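Local coordinates for protein YcaO (Methanopyrus kandleri, PDB 6CIB) that binds ADP and magnesium and, as a YcaO-family enzyme, probably takes part in ATP-dependent thioamidation of a peptide backbone, at residues Leu163-Val174 against Leu209-Val218; Val228-Gly236 against Glu251-Arg260. All blocks are in the same frame, centred on the assembly; numbering follows the deposited sequence.

Contact 1 of 2, residues Leu163-Val174 against Leu209-Val218; sequences LEVVERDSWSIV and LPSRVEGVYV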
# COMPACT_ATOMS: atom_id res chain seq x y z
N LEU A 163 4.93 2.15 -5.14
CA LEU A 163 3.56 2.42 -5.56
C LEU A 163 2.64 2.74 -4.39
O LEU A 163 1.84 3.67 -4.47
CB LEU A 163 3.01 1.29 -6.44
CG LEU A 163 3.62 1.19 -7.87
CD1 LEU A 163 3.09 -0.03 -8.61
CD2 LEU A 163 3.42 2.45 -8.69
N GLU A 164 2.77 1.98 -3.29
CA GLU A 164 2.01 2.26 -2.06
C GLU A 164 2.28 3.67 -1.51
O GLU A 164 1.34 4.37 -1.12
CB GLU A 164 2.31 1.20 -1.01
CG GLU A 164 1.52 1.34 0.28
CD GLU A 164 1.70 0.13 1.16
OE1 GLU A 164 2.56 0.17 2.06
OE2 GLU A 164 1.00 -0.88 0.92
N VAL A 165 3.55 4.07 -1.49
CA VAL A 165 3.94 5.41 -1.03
C VAL A 165 3.31 6.51 -1.91
O VAL A 165 2.81 7.52 -1.40
CB VAL A 165 5.49 5.58 -0.91
CG1 VAL A 165 5.87 7.02 -0.59
CG2 VAL A 165 6.05 4.67 0.19
N VAL A 166 3.32 6.31 -3.23
CA VAL A 166 2.68 7.25 -4.18
C VAL A 166 1.18 7.31 -3.93
O VAL A 166 0.59 8.39 -3.88
CB VAL A 166 3.00 6.88 -5.65
CG1 VAL A 166 2.25 7.79 -6.63
CG2 VAL A 166 4.49 6.97 -5.90
N GLU A 167 0.57 6.14 -3.73
CA GLU A 167 -0.85 6.00 -3.45
C GLU A 167 -1.28 6.82 -2.23
O GLU A 167 -2.25 7.59 -2.29
CB GLU A 167 -1.17 4.51 -3.26
CG GLU A 167 -2.58 4.19 -2.83
CD GLU A 167 -2.70 2.77 -2.30
OE1 GLU A 167 -2.51 1.82 -3.09
OE2 GLU A 167 -2.99 2.62 -1.10
N ARG A 168 -0.55 6.67 -1.13
CA ARG A 168 -0.86 7.40 0.10
C ARG A 168 -0.51 8.89 0.02
O ARG A 168 -1.13 9.70 0.69
CB ARG A 168 -0.22 6.74 1.33
CG ARG A 168 -0.46 5.24 1.41
CD ARG A 168 -1.66 4.87 2.23
NE ARG A 168 -2.06 3.47 2.01
CZ ARG A 168 -1.47 2.40 2.55
NH1 ARG A 168 -0.40 2.51 3.34
NH2 ARG A 168 -1.95 1.20 2.26
N ASP A 169 0.48 9.23 -0.81
CA ASP A 169 0.80 10.63 -1.10
C ASP A 169 -0.38 11.33 -1.79
O ASP A 169 -0.77 12.43 -1.36
CB ASP A 169 2.09 10.76 -1.94
CG ASP A 169 2.47 12.22 -2.22
OD1 ASP A 169 3.04 12.89 -1.34
OD2 ASP A 169 2.18 12.69 -3.33
N SER A 170 -0.94 10.69 -2.82
CA SER A 170 -2.14 11.17 -3.52
C SER A 170 -3.34 11.31 -2.59
O SER A 170 -3.99 12.36 -2.57
CB SER A 170 -2.51 10.25 -4.68
OG SER A 170 -1.65 10.42 -5.78
N TRP A 171 -3.62 10.26 -1.82
CA TRP A 171 -4.71 10.25 -0.85
C TRP A 171 -4.52 11.36 0.21
O TRP A 171 -5.47 12.06 0.53
CB TRP A 171 -4.87 8.85 -0.24
CG TRP A 171 -5.99 8.68 0.74
CD1 TRP A 171 -7.10 9.47 0.88
CD2 TRP A 171 -6.14 7.62 1.70
NE1 TRP A 171 -7.91 8.99 1.88
CE2 TRP A 171 -7.35 7.86 2.40
CE3 TRP A 171 -5.36 6.51 2.04
CZ2 TRP A 171 -7.80 7.02 3.43
CZ3 TRP A 171 -5.81 5.67 3.07
CH2 TRP A 171 -7.03 5.93 3.74
N SER A 172 -3.28 11.51 0.70
CA SER A 172 -2.94 12.56 1.67
C SER A 172 -3.16 13.98 1.13
O SER A 172 -3.65 14.85 1.85
CB SER A 172 -1.51 12.41 2.14
OG SER A 172 -1.36 11.22 2.89
N ILE A 173 -2.82 14.19 -0.14
CA ILE A 173 -3.07 15.45 -0.85
C ILE A 173 -4.57 15.78 -0.95
O ILE A 173 -4.98 16.90 -0.65
CB ILE A 173 -2.30 15.49 -2.21
CG1 ILE A 173 -1.04 16.32 -2.07
CG2 ILE A 173 -3.12 16.04 -3.37
CD1 ILE A 173 0.01 15.71 -1.17
N VAL A 174 -5.37 14.79 -1.34
CA VAL A 174 -6.82 14.91 -1.43
C VAL A 174 -7.45 15.27 -0.08
O VAL A 174 -8.28 16.17 -0.02
CB VAL A 174 -7.46 13.63 -2.07
CG1 VAL A 174 -8.98 13.62 -1.96
CG2 VAL A 174 -7.05 13.53 -3.54
N LEU A 209 -7.46 10.05 -8.58
CA LEU A 209 -6.79 10.99 -7.67
C LEU A 209 -5.72 11.76 -8.42
O LEU A 209 -5.14 11.23 -9.38
CB LEU A 209 -6.18 10.26 -6.48
CG LEU A 209 -7.09 9.98 -5.27
CD1 LEU A 209 -8.06 8.86 -5.54
CD2 LEU A 209 -6.26 9.63 -4.05
N PRO A 210 -5.45 13.02 -8.01
CA PRO A 210 -4.29 13.72 -8.57
C PRO A 210 -3.00 13.03 -8.13
O PRO A 210 -2.73 12.92 -6.93
CB PRO A 210 -4.40 15.12 -7.97
CG PRO A 210 -5.20 14.94 -6.72
CD PRO A 210 -6.20 13.89 -7.08
N SER A 211 -2.23 12.53 -9.09
CA SER A 211 -0.94 11.92 -8.82
C SER A 211 0.17 12.96 -8.98
O SER A 211 0.21 13.68 -9.98
CB SER A 211 -0.71 10.75 -9.77
OG SER A 211 0.60 10.22 -9.63
N ARG A 212 1.06 13.00 -8.01
CA ARG A 212 2.23 13.89 -8.06
C ARG A 212 3.43 13.23 -8.75
O ARG A 212 4.49 13.83 -8.84
CB ARG A 212 2.62 14.36 -6.66
CG ARG A 212 1.61 15.27 -6.00
CD ARG A 212 1.81 15.23 -4.50
NE ARG A 212 2.40 16.45 -4.00
CZ ARG A 212 2.97 16.61 -2.81
NH1 ARG A 212 3.10 15.60 -1.95
NH2 ARG A 212 3.44 17.80 -2.50
N VAL A 213 3.24 12.00 -9.24
CA VAL A 213 4.31 11.24 -9.90
C VAL A 213 3.89 10.91 -11.34
O VAL A 213 2.89 10.21 -11.56
CB VAL A 213 4.67 9.95 -9.13
CG1 VAL A 213 5.82 9.20 -9.80
CG2 VAL A 213 5.01 10.25 -7.66
N GLU A 214 4.65 11.38 -12.31
CA GLU A 214 4.28 11.17 -13.70
C GLU A 214 4.48 9.72 -14.15
O GLU A 214 5.48 9.09 -13.81
CB GLU A 214 5.02 12.12 -14.65
CG GLU A 214 4.17 12.41 -15.87
CD GLU A 214 4.93 13.17 -16.93
OE1 GLU A 214 5.36 14.30 -16.64
OE2 GLU A 214 5.07 12.62 -18.05
N GLY A 215 3.50 9.22 -14.90
CA GLY A 215 3.46 7.83 -15.32
C GLY A 215 2.76 6.90 -14.34
O GLY A 215 2.52 5.74 -14.67
N VAL A 216 2.45 7.39 -13.13
CA VAL A 216 1.77 6.59 -12.10
C VAL A 216 0.37 7.15 -11.86
O VAL A 216 0.20 8.34 -11.59
CB VAL A 216 2.55 6.54 -10.76
CG1 VAL A 216 1.83 5.66 -9.74
CG2 VAL A 216 3.96 6.03 -10.97
N TYR A 217 -0.63 6.28 -11.98
CA TYR A 217 -2.03 6.64 -11.74
C TYR A 217 -2.49 6.15 -10.39
O TYR A 217 -2.12 5.05 -9.99
CB TYR A 217 -2.93 6.08 -12.86
CG TYR A 217 -2.58 6.64 -14.21
CD1 TYR A 217 -3.04 7.91 -14.60
CD2 TYR A 217 -1.76 5.93 -15.10
CE1 TYR A 217 -2.71 8.45 -15.84
CE2 TYR A 217 -1.42 6.46 -16.34
CZ TYR A 217 -1.90 7.71 -16.70
OH TYR A 217 -1.57 8.24 -17.93
N VAL A 218 -3.26 6.97 -9.68
CA VAL A 218 -3.84 6.57 -8.40
C VAL A 218 -5.37 6.64 -8.48
O VAL A 218 -5.93 7.66 -8.89
CB VAL A 218 -3.29 7.41 -7.21
CG1 VAL A 218 -3.85 6.90 -5.88
CG2 VAL A 218 -1.76 7.38 -7.17
O HOH W 1 1.12 11.35 -5.61
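Asp169 and Arg212 meet with their carboxylate and guanidinium planes only 4° apart, yet a single nitrogen, NH1, makes the salt bridge. It lies 2.8 Å from Asp169 OD1, on the syn lone pair of that oxygen, although the N-H is bent to 132°. Over one face of the guanidinium lies Ile173 CD1, offset toward the rim and 3.2 Å from Arg212 NH1. The arginine chain is bent at chi3, and the two charged side chains cross at about a right angle. Arg212 NH2 goes on to the carbonyl of Asn366, while Asp169 OD1 also accepts from the backbone N of Ser355.

One turn of helix on from Val166, Ser170 reaches the loop backbone. Its OG, anti to its own carbonyl carbon (chi1 -75°), donates to Pro210 O at 3.0 Å, coming from above the carbonyl plane, and accepts from a water 2.9 Å from Ser170 OG. The same water accepts from the backbone N of Arg212, tying helix hydroxyl and loop amide together. Val218 CG2 packs at 3.3 Å against Ser170 OG.

Apolar contacts fill both ends. Val166 CG1 meets Val216 CG1 tip to tip at 3.8 Å, with Val213 slanting across Val166 and Leu163 CD2 beside Val216. At the other end Val174 CG2 rests 3.7 Å from Pro210 CD, where the two side chains cross nearly at right angles. Burial of Asp169 would probably strengthen its attraction to Arg212, and the hairpin loop is held to helix 154-177 by directed polar bonds as well as by hydrophobic burial.

Contact 2 of 2, residues Val228-Gly236 against Glu251-Arg260; sequences VEEMVMGFG and EVAQGLSMAR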
# COMPACT_ATOMS: atom_id res chain seq x y z
N VAL A 228 -23.31 1.78 8.07
CA VAL A 228 -22.21 2.76 8.06
C VAL A 228 -20.80 2.13 8.03
O VAL A 228 -19.89 2.66 7.39
CB VAL A 228 -22.38 3.80 9.21
CG1 VAL A 228 -22.06 3.21 10.59
CG2 VAL A 228 -21.56 5.05 8.95
N GLU A 229 -20.63 1.00 8.72
CA GLU A 229 -19.36 0.27 8.77
C GLU A 229 -18.98 -0.33 7.41
O GLU A 229 -17.81 -0.66 7.18
CB GLU A 229 -19.37 -0.82 9.86
CG GLU A 229 -20.69 -1.55 10.06
CD GLU A 229 -21.71 -0.74 10.86
OE1 GLU A 229 -22.80 -0.48 10.31
OE2 GLU A 229 -21.43 -0.36 12.02
N GLU A 230 -19.97 -0.43 6.52
CA GLU A 230 -19.79 -0.92 5.15
C GLU A 230 -19.52 0.20 4.14
O GLU A 230 -19.47 -0.04 2.92
CB GLU A 230 -20.98 -1.79 4.75
CG GLU A 230 -21.05 -3.04 5.60
CD GLU A 230 -21.80 -4.18 4.97
OE1 GLU A 230 -21.91 -5.23 5.64
OE2 GLU A 230 -22.29 -4.04 3.83
N MSE A 231 -19.34 1.42 4.66
CA MSE A 231 -18.91 2.56 3.85
C MSE A 231 -17.43 2.64 4.04
O MSE A 231 -16.93 3.21 5.02
CB MSE A 231 -19.64 3.84 4.23
CG MSE A 231 -21.04 3.77 3.65
SE MSE A 231 -22.05 5.38 4.17
CE MSE A 231 -21.13 6.69 3.03
N VAL A 232 -16.72 2.05 3.09
CA VAL A 232 -15.28 1.88 3.15
C VAL A 232 -14.65 2.55 1.93
O VAL A 232 -15.35 2.97 1.00
CB VAL A 232 -14.86 0.38 3.25
CG1 VAL A 232 -15.33 -0.26 4.56
CG2 VAL A 232 -15.34 -0.42 2.04
N MSE A 233 -13.32 2.64 1.95
CA MSE A 233 -12.58 3.19 0.82
C MSE A 233 -11.50 2.22 0.43
O MSE A 233 -10.95 1.53 1.28
CB MSE A 233 -11.93 4.52 1.20
CG MSE A 233 -12.94 5.60 1.60
SE MSE A 233 -11.93 7.26 1.93
CE MSE A 233 -11.23 6.75 3.68
N GLY A 234 -11.21 2.16 -0.86
CA GLY A 234 -10.09 1.37 -1.39
C GLY A 234 -9.25 2.22 -2.33
O GLY A 234 -9.78 3.12 -2.98
N PHE A 235 -7.95 1.93 -2.39
CA PHE A 235 -7.03 2.66 -3.26
C PHE A 235 -6.08 1.74 -4.00
O PHE A 235 -5.73 0.67 -3.51
CB PHE A 235 -6.22 3.71 -2.48
CG PHE A 235 -7.07 4.70 -1.75
CD1 PHE A 235 -7.49 5.87 -2.38
CD2 PHE A 235 -7.46 4.46 -0.42
CE1 PHE A 235 -8.31 6.78 -1.71
CE2 PHE A 235 -8.28 5.37 0.25
CZ PHE A 235 -8.70 6.52 -0.39
N GLY A 236 -5.67 2.17 -5.19
CA GLY A 236 -4.64 1.49 -5.97
C GLY A 236 -3.77 2.47 -6.73
O GLY A 236 -4.24 3.53 -7.14
N GLU A 251 -9.43 -3.70 -2.60
CA GLU A 251 -9.34 -3.14 -1.26
C GLU A 251 -10.71 -2.90 -0.63
O GLU A 251 -10.88 -3.16 0.56
CB GLU A 251 -8.48 -1.87 -1.24
CG GLU A 251 -7.10 -2.09 -0.62
CD GLU A 251 -6.25 -0.83 -0.56
OE1 GLU A 251 -6.80 0.27 -0.31
OE2 GLU A 251 -5.02 -0.93 -0.78
N VAL A 252 -11.67 -2.46 -1.43
CA VAL A 252 -13.08 -2.35 -0.99
C VAL A 252 -13.61 -3.72 -0.53
O VAL A 252 -14.13 -3.83 0.58
CB VAL A 252 -13.97 -1.73 -2.09
CG1 VAL A 252 -15.45 -1.91 -1.77
CG2 VAL A 252 -13.64 -0.26 -2.26
N ALA A 253 -13.44 -4.75 -1.35
CA ALA A 253 -13.88 -6.11 -0.98
C ALA A 253 -13.23 -6.56 0.33
O ALA A 253 -13.92 -7.08 1.20
CB ALA A 253 -13.59 -7.10 -2.10
N GLN A 254 -11.92 -6.35 0.46
CA GLN A 254 -11.19 -6.61 1.69
C GLN A 254 -11.78 -5.85 2.89
O GLN A 254 -11.99 -6.45 3.96
CB GLN A 254 -9.72 -6.25 1.52
CG GLN A 254 -8.83 -6.58 2.71
CD GLN A 254 -7.36 -6.43 2.38
OE1 GLN A 254 -6.64 -7.42 2.26
NE2 GLN A 254 -6.92 -5.21 2.18
N GLY A 255 -12.05 -4.56 2.69
CA GLY A 255 -12.67 -3.70 3.70
C GLY A 255 -14.02 -4.24 4.17
O GLY A 255 -14.28 -4.29 5.38
N LEU A 256 -14.85 -4.68 3.22
CA LEU A 256 -16.17 -5.23 3.54
C LEU A 256 -16.10 -6.54 4.29
O LEU A 256 -16.90 -6.77 5.22
CB LEU A 256 -17.03 -5.37 2.29
CG LEU A 256 -17.40 -4.05 1.59
CD1 LEU A 256 -18.00 -4.30 0.22
CD2 LEU A 256 -18.34 -3.23 2.47
N SER A 257 -15.15 -7.40 3.92
CA SER A 257 -14.89 -8.64 4.65
C SER A 257 -14.54 -8.35 6.11
O SER A 257 -15.10 -8.99 7.01
CB SER A 257 -13.77 -9.45 3.97
OG SER A 257 -13.35 -10.52 4.80
N MSE A 258 -13.64 -7.39 6.33
CA MSE A 258 -13.20 -6.99 7.67
C MSE A 258 -14.31 -6.43 8.52
O MSE A 258 -14.43 -6.78 9.70
CB MSE A 258 -12.14 -5.89 7.60
CG MSE A 258 -10.96 -6.24 6.72
SE MSE A 258 -9.85 -7.55 7.65
CE MSE A 258 -8.37 -6.25 7.54
N ALA A 259 -15.12 -5.55 7.92
CA ALA A 259 -16.22 -4.89 8.64
C ALA A 259 -17.28 -5.92 9.05
O ALA A 259 -17.79 -5.87 10.16
CB ALA A 259 -16.82 -3.77 7.80
N ARG A 260 -17.58 -6.86 8.15
CA ARG A 260 -18.56 -7.93 8.42
C ARG A 260 -18.10 -8.92 9.49
O ARG A 260 -18.92 -9.62 10.07
CB ARG A 260 -18.91 -8.67 7.13
CG ARG A 260 -19.89 -7.92 6.26
CD ARG A 260 -19.86 -8.46 4.84
NE ARG A 260 -20.55 -7.55 3.93
CZ ARG A 260 -20.93 -7.85 2.69
NH1 ARG A 260 -20.72 -9.05 2.19
NH2 ARG A 260 -21.55 -6.93 1.96
O HOH W 2 -11.24 -0.82 2.54
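Glu230 and Arg260 cross at about a right angle, their carboxylate and guanidinium planes turned 38° apart, and the salt bridge runs through one hydrogen bond. Arg260 NE donates to Glu230 OE1 at 3.2 Å, meeting that oxygen from above the carboxylate plane. The extended glutamate chain also passes perpendicular to Leu256, whose CD2 lies 3.8 Å from Glu230 CB and touches the carbonyl O of the same residue. With an alanine here, Arg260 NE would probably be left without its carboxylate mate.

At the middle, Val232 CG2, in the crowded position between backbone N and carbonyl carbon, slants over Val252 CG1 at 4.1 Å. Gly255 lies beneath it, where a CB would be tight against this methyl. Gly234 lets the helix come closer still: its CA is 3.6 Å from Glu251 CB, and a CB on it would strike Val252 N. Beyond it, Glu251 OE1 takes the backbone N-H of Phe235 at 2.9 Å, again from above the carboxylate plane. Strand 233-236 and helix 251-260 run roughly antiparallel at 147°: a helix packed on an edge strand of an antiparallel sheet, the strand leading through a short turn into the helix that folds back on it, here beside the ADP site.

From the N terminus, helix 154-177 comes first, and contact 1 closes the excursion through helix 188-198 and strand 203-209 by bringing the turn before strand 217-224 back onto it. The chain then runs through that strand to its neighbour 233-238, and contact 2 closes a much shorter loop of 14 residues between strand and helix 241-260. The two contacts are in series, neither nested nor crossed. They share one antiparallel sheet, and they also touch directly: the ring of Trp171 stacks on Phe235, while Glu167 and Glu251 bring like charges near each other beside the bound nucleotide. Together they join both helices to the three-stranded sheet.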